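KLLA0C04147p (PDB 5H2D) binds ergosterol in its OSBP-related domain (ORD), the part of the longer protein present here, and probably transfers sterols between membranes. Local coordinates at residues Asp94-Leu99 and Lys265-Gly270; Pro342-Trp347 and Lys421-His426. All coordinates share one frame; numbering follows the deposited sequence.

Overall arrangement
The two contacts lie in different regions of the ORD, whose centre is the antiparallel beta structure of the OSBP family. They are about 41 Å apart, centre to centre, and about 28 Å between nearest atoms; each centre is about 23 Å from the centre of the chain. Both segments of contact 1 precede those of contact 2 in the chain. Contact 1 is a buried joint of the first turn of helix 95-108 with strand 265-272, whereas contact 2, partly buried, joins the loop after helix 332-337 to the last turn of helix 419-424. Ergosterol-pocket residues fall between 57 and 220, a span taking in 94-99, while 265-270, 342-347 and 421-426 lie beyond it.

Contact 1 of 2, residues Asp94-Leu99 and Lys265-Gly270; sequences DSTLRL and KEWIFG
Trp267 reaches from its strand to the first turn of the helix and meets Thr96 and Leu97 there. Its CG stands anti to its own carbonyl carbon (chi1 -51°), which carries the indole from CB across the gap. On the pyrrole side CD1 lies 3.6 Å from Thr96 OG1, and the next atom, NE1, donates a hydrogen bond of 2.9 Å to that same OG1, bent to 151° but nearly in the ring plane. Farther out, CZ2 comes within 3.7 Å of Leu97 CD1 and CH2, at the tip, within 3.8 Å, this methyl sitting over one face of the six-membered ring as a CH-pi contact, while Asp94 OD2 stands at the ring edge. Thr96 OG1 in turn donates to Asp94 OD1 at 2.9 Å. This oxygen also accepts from Thr96 N, the N-cap bond of the helix, and both donors approach from one face of the carboxylate. Asp94 OD2 is hydrogen-bonded to Tyr310 OH, whose ring also packs edge-to-face with the indole. Glu266, salt-bridged to Lys281, and Trp267 form a classic beta bulge opposite Val258, in strand 253-259 that flanks 265-272; Leu100, farther along helix 95-108, also packs on Trp267.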
ATOM      1  N   ASP A  94     -20.503  -6.872 -15.765  1.00 24.43           N
ATOM      2  CA  ASP A  94     -19.807  -8.113 -16.073  1.00 18.65           C
ATOM      3  C   ASP A  94     -18.742  -8.386 -15.012  1.00 22.40           C
ATOM      4  O   ASP A  94     -17.804  -7.600 -14.856  1.00 22.04           O
ATOM      5  CB  ASP A  94     -19.195  -7.969 -17.468  1.00 20.51           C
ATOM      6  CG  ASP A  94     -18.316  -9.132 -17.873  1.00 19.55           C
ATOM      7  OD1 ASP A  94     -18.187 -10.125 -17.130  1.00 22.51           O
ATOM      8  OD2 ASP A  94     -17.753  -9.046 -18.992  1.00 25.10           O
ATOM      9  N   SER A  95     -18.870  -9.503 -14.289  1.00 23.20           N
ATOM     10  CA  SER A  95     -17.945  -9.757 -13.185  1.00 21.90           C
ATOM     11  C   SER A  95     -16.506  -9.912 -13.662  1.00 22.28           C
ATOM     12  O   SER A  95     -15.576  -9.550 -12.931  1.00 19.95           O
ATOM     13  CB  SER A  95     -18.375 -10.994 -12.393  1.00 22.96           C
ATOM     14  OG  SER A  95     -18.308 -12.173 -13.179  1.00 24.22           O
ATOM     15  N   THR A  96     -16.296 -10.446 -14.876  1.00 20.09           N
ATOM     16  CA  THR A  96     -14.927 -10.615 -15.365  1.00 19.62           C
ATOM     17  C   THR A  96     -14.282  -9.278 -15.701  1.00 19.29           C
ATOM     18  O   THR A  96     -13.055  -9.147 -15.604  1.00 19.55           O
ATOM     19  CB  THR A  96     -14.885 -11.538 -16.587  1.00 22.67           C
ATOM     20  OG1 THR A  96     -15.507 -10.900 -17.715  1.00 22.08           O
ATOM     21  CG2 THR A  96     -15.587 -12.848 -16.280  1.00 25.46           C
ATOM     22  N   LEU A  97     -15.082  -8.287 -16.106  1.00 19.75           N
ATOM     23  CA  LEU A  97     -14.576  -6.937 -16.334  1.00 19.98           C
ATOM     24  C   LEU A  97     -14.322  -6.212 -15.016  1.00 19.16           C
ATOM     25  O   LEU A  97     -13.353  -5.449 -14.908  1.00 17.96           O
ATOM     26  CB  LEU A  97     -15.553  -6.151 -17.217  1.00 20.29           C
ATOM     27  CG  LEU A  97     -15.210  -4.705 -17.596  1.00 23.08           C
ATOM     28  CD1 LEU A  97     -13.876  -4.619 -18.319  1.00 18.30           C
ATOM     29  CD2 LEU A  97     -16.313  -4.077 -18.449  1.00 23.11           C
ATOM     30  N   ARG A  98     -15.151  -6.450 -14.003  1.00 18.13           N
ATOM     31  CA  ARG A  98     -14.785  -5.984 -12.668  1.00 18.28           C
ATOM     32  C   ARG A  98     -13.426  -6.544 -12.266  1.00 19.67           C
ATOM     33  O   ARG A  98     -12.571  -5.812 -11.752  1.00 17.19           O
ATOM     34  CB  ARG A  98     -15.855  -6.374 -11.648  1.00 20.12           C
ATOM     35  CG  ARG A  98     -17.226  -5.805 -11.970  1.00 18.52           C
ATOM     36  CD  ARG A  98     -18.123  -5.692 -10.738  1.00 19.84           C
ATOM     37  NE  ARG A  98     -18.562  -6.996 -10.240  1.00 22.03           N
ATOM     38  CZ  ARG A  98     -19.627  -7.644 -10.706  1.00 24.06           C
ATOM     39  NH1 ARG A  98     -19.962  -8.827 -10.206  1.00 22.22           N
ATOM     40  NH2 ARG A  98     -20.341  -7.109 -11.687  1.00 26.53           N
ATOM     41  N   LEU A  99     -13.201  -7.836 -12.511  1.00 16.69           N
ATOM     42  CA  LEU A  99     -11.926  -8.445 -12.146  1.00 17.13           C
ATOM     43  C   LEU A  99     -10.769  -7.827 -12.925  1.00 16.33           C
ATOM     44  O   LEU A  99      -9.685  -7.624 -12.375  1.00 16.18           O
ATOM     45  CB  LEU A  99     -11.978  -9.959 -12.359  1.00 18.37           C
ATOM     46  CG  LEU A  99     -10.714 -10.742 -12.011  1.00 16.48           C
ATOM     47  CD1 LEU A  99     -10.163 -10.332 -10.629  1.00 16.90           C
ATOM     48  CD2 LEU A  99     -10.929 -12.248 -12.064  1.00 20.65           C
ATOM     49  N   LYS A 265     -11.002 -17.740 -21.193  1.00 24.45           N
ATOM     50  CA  LYS A 265     -10.263 -16.480 -21.178  1.00 21.19           C
ATOM     51  C   LYS A 265     -11.160 -15.357 -21.690  1.00 26.95           C
ATOM     52  O   LYS A 265     -11.693 -15.437 -22.802  1.00 25.79           O
ATOM     53  CB  LYS A 265      -8.995 -16.602 -22.023  1.00 25.57           C
ATOM     54  CG  LYS A 265      -8.092 -15.376 -21.982  1.00 26.95           C
ATOM     55  CD  LYS A 265      -6.851 -15.558 -22.842  1.00 25.79           C
ATOM     56  CE  LYS A 265      -5.866 -16.522 -22.209  1.00 26.26           C
ATOM     57  NZ  LYS A 265      -4.693 -16.765 -23.102  1.00 30.07           N
ATOM     58  N   GLU A 266     -11.355 -14.322 -20.871  1.00 21.22           N
ATOM     59  CA  GLU A 266     -12.245 -13.223 -21.217  1.00 21.50           C
ATOM     60  C   GLU A 266     -11.518 -11.937 -21.552  1.00 20.54           C
ATOM     61  O   GLU A 266     -11.993 -11.171 -22.394  1.00 20.19           O
ATOM     62  CB  GLU A 266     -13.223 -12.943 -20.065  1.00 22.23           C
ATOM     63  CG  GLU A 266     -14.176 -14.096 -19.746  1.00 24.47           C
ATOM     64  CD  GLU A 266     -15.557 -13.888 -20.343  1.00 27.75           C
ATOM     65  OE1 GLU A 266     -15.701 -13.026 -21.243  1.00 26.99           O
ATOM     66  OE2 GLU A 266     -16.508 -14.565 -19.890  1.00 29.79           O
ATOM     67  N   TRP A 267     -10.386 -11.677 -20.900  1.00 17.93           N
ATOM     68  CA  TRP A 267      -9.643 -10.440 -21.081  1.00 21.40           C
ATOM     69  C   TRP A 267      -8.160 -10.733 -20.922  1.00 19.77           C
ATOM     70  O   TRP A 267      -7.770 -11.639 -20.182  1.00 17.39           O
ATOM     71  CB  TRP A 267     -10.053  -9.364 -20.058  1.00 17.64           C
ATOM     72  CG  TRP A 267     -11.523  -9.107 -19.935  1.00 17.27           C
ATOM     73  CD1 TRP A 267     -12.404  -9.744 -19.103  1.00 20.20           C
ATOM     74  CD2 TRP A 267     -12.282  -8.117 -20.638  1.00 18.08           C
ATOM     75  NE1 TRP A 267     -13.663  -9.217 -19.254  1.00 20.62           N
ATOM     76  CE2 TRP A 267     -13.618  -8.220 -20.194  1.00 20.27           C
ATOM     77  CE3 TRP A 267     -11.962  -7.158 -21.598  1.00 17.80           C
ATOM     78  CZ2 TRP A 267     -14.632  -7.401 -20.682  1.00 19.33           C
ATOM     79  CZ3 TRP A 267     -12.966  -6.339 -22.079  1.00 21.17           C
ATOM     80  CH2 TRP A 267     -14.287  -6.464 -21.618  1.00 21.64           C
ATOM     81  N   ILE A 268      -7.336  -9.970 -21.643  1.00 18.00           N
ATOM     82  CA  ILE A 268      -5.901  -9.927 -21.395  1.00 20.08           C
ATOM     83  C   ILE A 268      -5.523  -8.465 -21.222  1.00 17.99           C
ATOM     84  O   ILE A 268      -6.230  -7.559 -21.665  1.00 17.92           O
ATOM     85  CB  ILE A 268      -5.062 -10.572 -22.520  1.00 20.01           C
ATOM     86  CG1 ILE A 268      -5.421  -9.948 -23.875  1.00 22.62           C
ATOM     87  CG2 ILE A 268      -5.225 -12.095 -22.507  1.00 21.48           C
ATOM     88  CD1 ILE A 268      -4.595 -10.475 -25.039  1.00 29.08           C
ATOM     89  N   PHE A 269      -4.401  -8.240 -20.546  1.00 18.23           N
ATOM     90  CA  PHE A 269      -3.905  -6.885 -20.366  1.00 18.59           C
ATOM     91  C   PHE A 269      -2.393  -6.937 -20.255  1.00 19.29           C
ATOM     92  O   PHE A 269      -1.802  -7.992 -20.002  1.00 19.65           O
ATOM     93  CB  PHE A 269      -4.539  -6.199 -19.145  1.00 18.50           C
ATOM     94  CG  PHE A 269      -4.138  -6.794 -17.814  1.00 18.94           C
ATOM     95  CD1 PHE A 269      -2.982  -6.374 -17.169  1.00 17.79           C
ATOM     96  CD2 PHE A 269      -4.944  -7.736 -17.192  1.00 19.03           C
ATOM     97  CE1 PHE A 269      -2.626  -6.910 -15.935  1.00 19.47           C
ATOM     98  CE2 PHE A 269      -4.588  -8.265 -15.965  1.00 19.93           C
ATOM     99  CZ  PHE A 269      -3.433  -7.850 -15.341  1.00 19.77           C
ATOM    100  N   GLY A 270      -1.769  -5.790 -20.461  1.00 18.49           N
ATOM    101  CA  GLY A 270      -0.321  -5.739 -20.417  1.00 18.50           C
ATOM    102  C   GLY A 270       0.169  -4.326 -20.618  1.00 17.61           C
ATOM    103  O   GLY A 270      -0.568  -3.441 -21.064  1.00 18.82           O
TER

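Contact 2 of 2, residues Pro342-Trp347 and Lys421-His426; sequences PHLLPW and KQRRDH
Trp347 holds its indole almost parallel to the guanidinium of Arg423, the two planes only 12° apart, yet it is CB and not the ring that covers the guanidinium face. Trp347 CB lies 3.6 Å from Arg423 NH2, displaced toward the rim. Arg423 arrives there with its chain extended from CG to NE, CG lying anti to the backbone N (chi1 177°). Leu344 comes in crosswise, its CD1 at the guanidinium edge 3.3 Å from Arg423 NH2. The charge is anchored elsewhere, by a salt bridge from Arg423 NE to Glu130 and a hydrogen bond from Arg423 NH2 to Leu23 O, which should restrict rotation of the flat group beside the tryptophan. The other end of the indole reaches the C-terminus of helix 419-424. This helix ends in a Schellman motif, with Lys427 N bonded to Gln422 O and His426, the C-prime residue at positive phi, bonded through its N to Arg423 O. Arg423 O also lies at the indole edge, 3.5 Å from Trp347 CE3, with Arg424 O likewise near the ring plane. His426 approaches the six-membered ring obliquely, the planes 31° apart and His426 NE2 3.4 Å from Trp347 CZ3. With an alanine in place of Trp347, His426 would probably lose its aromatic partner and a gap would open beside the helix end. A water donates to Trp347 O and to Arg423 O, 2.8 Å from each, bridging the two backbones.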
ATOM      1  N   PRO A 342      -3.052  21.431   9.384  1.00 18.07           N
ATOM      2  CA  PRO A 342      -3.439  22.166  10.606  1.00 19.67           C
ATOM      3  C   PRO A 342      -4.782  21.756  11.192  1.00 18.36           C
ATOM      4  O   PRO A 342      -4.897  21.640  12.417  1.00 21.38           O
ATOM      5  CB  PRO A 342      -3.467  23.632  10.138  1.00 21.66           C
ATOM      6  CG  PRO A 342      -2.666  23.680   8.885  1.00 27.19           C
ATOM      7  CD  PRO A 342      -2.683  22.308   8.262  1.00 18.73           C
ATOM      8  N   HIS A 343      -5.813  21.569  10.362  1.00 17.92           N
ATOM      9  CA  HIS A 343      -7.121  21.160  10.864  1.00 15.86           C
ATOM     10  C   HIS A 343      -7.195  19.683  11.206  1.00 17.13           C
ATOM     11  O   HIS A 343      -8.145  19.268  11.874  1.00 16.18           O
ATOM     12  CB  HIS A 343      -8.219  21.497   9.852  1.00 20.99           C
ATOM     13  CG  HIS A 343      -8.488  22.963   9.729  1.00 22.02           C
ATOM     14  ND1 HIS A 343      -7.973  23.731   8.709  1.00 23.10           N
ATOM     15  CD2 HIS A 343      -9.201  23.806  10.513  1.00 28.16           C
ATOM     16  CE1 HIS A 343      -8.366  24.983   8.860  1.00 29.73           C
ATOM     17  NE2 HIS A 343      -9.113  25.055   9.949  1.00 31.52           N
ATOM     18  N   LEU A 344      -6.217  18.886  10.769  1.00 14.86           N
ATOM     19  CA  LEU A 344      -6.207  17.461  11.063  1.00 14.29           C
ATOM     20  C   LEU A 344      -5.587  17.153  12.421  1.00 13.54           C
ATOM     21  O   LEU A 344      -6.097  16.296  13.155  1.00 14.04           O
ATOM     22  CB  LEU A 344      -5.447  16.722   9.954  1.00 12.68           C
ATOM     23  CG  LEU A 344      -5.330  15.218  10.156  1.00 12.39           C
ATOM     24  CD1 LEU A 344      -6.694  14.572  10.192  1.00 12.90           C
ATOM     25  CD2 LEU A 344      -4.486  14.614   9.047  1.00 15.17           C
ATOM     26  N   LEU A 345      -4.505  17.849  12.775  1.00 14.38           N
ATOM     27  CA  LEU A 345      -3.751  17.505  13.977  1.00 15.62           C
ATOM     28  C   LEU A 345      -4.607  17.337  15.232  1.00 14.63           C
ATOM     29  O   LEU A 345      -4.355  16.380  15.985  1.00 15.42           O
ATOM     30  CB  LEU A 345      -2.648  18.549  14.220  1.00 17.15           C
ATOM     31  CG  LEU A 345      -1.557  18.625  13.149  1.00 16.60           C
ATOM     32  CD1 LEU A 345      -0.561  19.739  13.462  1.00 18.29           C
ATOM     33  CD2 LEU A 345      -0.839  17.289  13.045  1.00 17.82           C
ATOM     34  N   PRO A 346      -5.596  18.189  15.525  1.00 15.31           N
ATOM     35  CA  PRO A 346      -6.346  18.018  16.784  1.00 18.73           C
ATOM     36  C   PRO A 346      -7.133  16.718  16.860  1.00 16.37           C
ATOM     37  O   PRO A 346      -7.455  16.277  17.972  1.00 18.06           O
ATOM     38  CB  PRO A 346      -7.279  19.238  16.812  1.00 18.32           C
ATOM     39  CG  PRO A 346      -6.628  20.243  15.898  1.00 21.09           C
ATOM     40  CD  PRO A 346      -6.029  19.391  14.791  1.00 18.38           C
ATOM     41  N   TRP A 347      -7.421  16.080  15.719  1.00 13.38           N
ATOM     42  CA  TRP A 347      -8.177  14.835  15.687  1.00 14.00           C
ATOM     43  C   TRP A 347      -7.320  13.600  15.934  1.00 13.90           C
ATOM     44  O   TRP A 347      -7.859  12.552  16.297  1.00 14.62           O
ATOM     45  CB  TRP A 347      -8.865  14.673  14.326  1.00 13.83           C
ATOM     46  CG  TRP A 347      -9.887  15.732  14.049  1.00 14.89           C
ATOM     47  CD1 TRP A 347      -9.693  16.913  13.382  1.00 13.97           C
ATOM     48  CD2 TRP A 347     -11.260  15.718  14.454  1.00 17.11           C
ATOM     49  NE1 TRP A 347     -10.871  17.633  13.349  1.00 17.27           N
ATOM     50  CE2 TRP A 347     -11.844  16.920  13.997  1.00 16.39           C
ATOM     51  CE3 TRP A 347     -12.051  14.805  15.161  1.00 16.20           C
ATOM     52  CZ2 TRP A 347     -13.189  17.232  14.224  1.00 17.75           C
ATOM     53  CZ3 TRP A 347     -13.387  15.114  15.382  1.00 20.77           C
ATOM     54  CH2 TRP A 347     -13.939  16.318  14.911  1.00 20.00           C
ATOM     55  N   LYS A 421     -15.106   6.182  15.338  1.00 16.87           N
ATOM     56  CA  LYS A 421     -16.089   6.706  16.287  1.00 16.46           C
ATOM     57  C   LYS A 421     -15.403   7.351  17.483  1.00 17.66           C
ATOM     58  O   LYS A 421     -15.774   8.458  17.901  1.00 17.42           O
ATOM     59  CB  LYS A 421     -17.023   5.587  16.744  1.00 19.42           C
ATOM     60  CG  LYS A 421     -17.706   4.876  15.602  1.00 22.05           C
ATOM     61  CD  LYS A 421     -18.786   3.917  16.080  1.00 26.79           C
ATOM     62  CE  LYS A 421     -18.239   2.878  17.025  1.00 26.97           C
ATOM     63  NZ  LYS A 421     -19.260   1.829  17.329  1.00 30.70           N
ATOM     64  N   GLN A 422     -14.399   6.685  18.053  1.00 16.80           N
ATOM     65  CA  GLN A 422     -13.697   7.279  19.184  1.00 15.95           C
ATOM     66  C   GLN A 422     -12.970   8.546  18.767  1.00 16.80           C
ATOM     67  O   GLN A 422     -12.864   9.486  19.557  1.00 19.70           O
ATOM     68  CB  GLN A 422     -12.726   6.273  19.801  1.00 21.96           C
ATOM     69  CG  GLN A 422     -13.410   5.008  20.284  1.00 23.73           C
ATOM     70  CD  GLN A 422     -12.536   4.180  21.205  1.00 32.26           C
ATOM     71  OE1 GLN A 422     -11.486   4.634  21.662  1.00 32.99           O
ATOM     72  NE2 GLN A 422     -12.972   2.956  21.487  1.00 37.94           N
ATOM     73  N   ARG A 423     -12.471   8.585  17.532  1.00 16.20           N
ATOM     74  CA  ARG A 423     -11.864   9.803  17.002  1.00 16.40           C
ATOM     75  C   ARG A 423     -12.895  10.923  16.883  1.00 15.67           C
ATOM     76  O   ARG A 423     -12.646  12.064  17.294  1.00 17.60           O
ATOM     77  CB  ARG A 423     -11.234   9.477  15.647  1.00 15.16           C
ATOM     78  CG  ARG A 423     -10.604  10.636  14.881  1.00 14.62           C
ATOM     79  CD  ARG A 423     -10.338  10.159  13.464  1.00 12.72           C
ATOM     80  NE  ARG A 423      -9.600  11.115  12.641  1.00 13.32           N
ATOM     81  CZ  ARG A 423     -10.154  12.121  11.972  1.00 15.10           C
ATOM     82  NH1 ARG A 423     -11.460  12.329  12.045  1.00 16.17           N
ATOM     83  NH2 ARG A 423      -9.405  12.917  11.232  1.00 13.92           N
ATOM     84  N   ARG A 424     -14.047  10.611  16.290  1.00 14.99           N
ATOM     85  CA  ARG A 424     -15.160  11.555  16.206  1.00 16.75           C
ATOM     86  C   ARG A 424     -15.491  12.162  17.565  1.00 19.67           C
ATOM     87  O   ARG A 424     -15.789  13.364  17.666  1.00 17.58           O
ATOM     88  CB  ARG A 424     -16.378  10.832  15.626  1.00 17.28           C
ATOM     89  CG  ARG A 424     -17.639  11.670  15.495  1.00 17.16           C
ATOM     90  CD  ARG A 424     -18.863  10.769  15.344  1.00 16.30           C
ATOM     91  NE  ARG A 424     -19.029   9.924  16.520  1.00 18.57           N
ATOM     92  CZ  ARG A 424     -19.629   8.737  16.527  1.00 18.38           C
ATOM     93  NH1 ARG A 424     -20.136   8.226  15.409  1.00 21.61           N
ATOM     94  NH2 ARG A 424     -19.702   8.050  17.655  1.00 20.42           N
ATOM     95  N   ASP A 425     -15.451  11.350  18.619  1.00 17.12           N
ATOM     96  CA  ASP A 425     -15.886  11.776  19.941  1.00 17.05           C
ATOM     97  C   ASP A 425     -14.740  12.287  20.800  1.00 18.32           C
ATOM     98  O   ASP A 425     -14.920  12.462  22.010  1.00 21.04           O
ATOM     99  CB  ASP A 425     -16.608  10.623  20.644  1.00 19.09           C
ATOM    100  CG  ASP A 425     -17.879  10.209  19.922  1.00 16.61           C
ATOM    101  OD1 ASP A 425     -18.405  11.008  19.116  1.00 20.38           O
ATOM    102  OD2 ASP A 425     -18.347   9.077  20.150  1.00 22.71           O
ATOM    103  N   HIS A 426     -13.565  12.519  20.204  1.00 16.36           N
ATOM    104  CA  HIS A 426     -12.438  13.150  20.889  1.00 15.59           C
ATOM    105  C   HIS A 426     -11.953  12.317  22.069  1.00 18.61           C
ATOM    106  O   HIS A 426     -11.610  12.847  23.132  1.00 20.58           O
ATOM    107  CB  HIS A 426     -12.808  14.570  21.332  1.00 19.13           C
ATOM    108  CG  HIS A 426     -13.345  15.404  20.215  1.00 21.18           C
ATOM    109  ND1 HIS A 426     -14.676  15.746  20.112  1.00 24.76           N
ATOM    110  CD2 HIS A 426     -12.737  15.915  19.119  1.00 20.81           C
ATOM    111  CE1 HIS A 426     -14.859  16.456  19.014  1.00 23.35           C
ATOM    112  NE2 HIS A 426     -13.699  16.573  18.394  1.00 25.47           N
TER
HETATM  113  O   HOH W   1     -10.056  12.828  18.034  1.00 16.66           O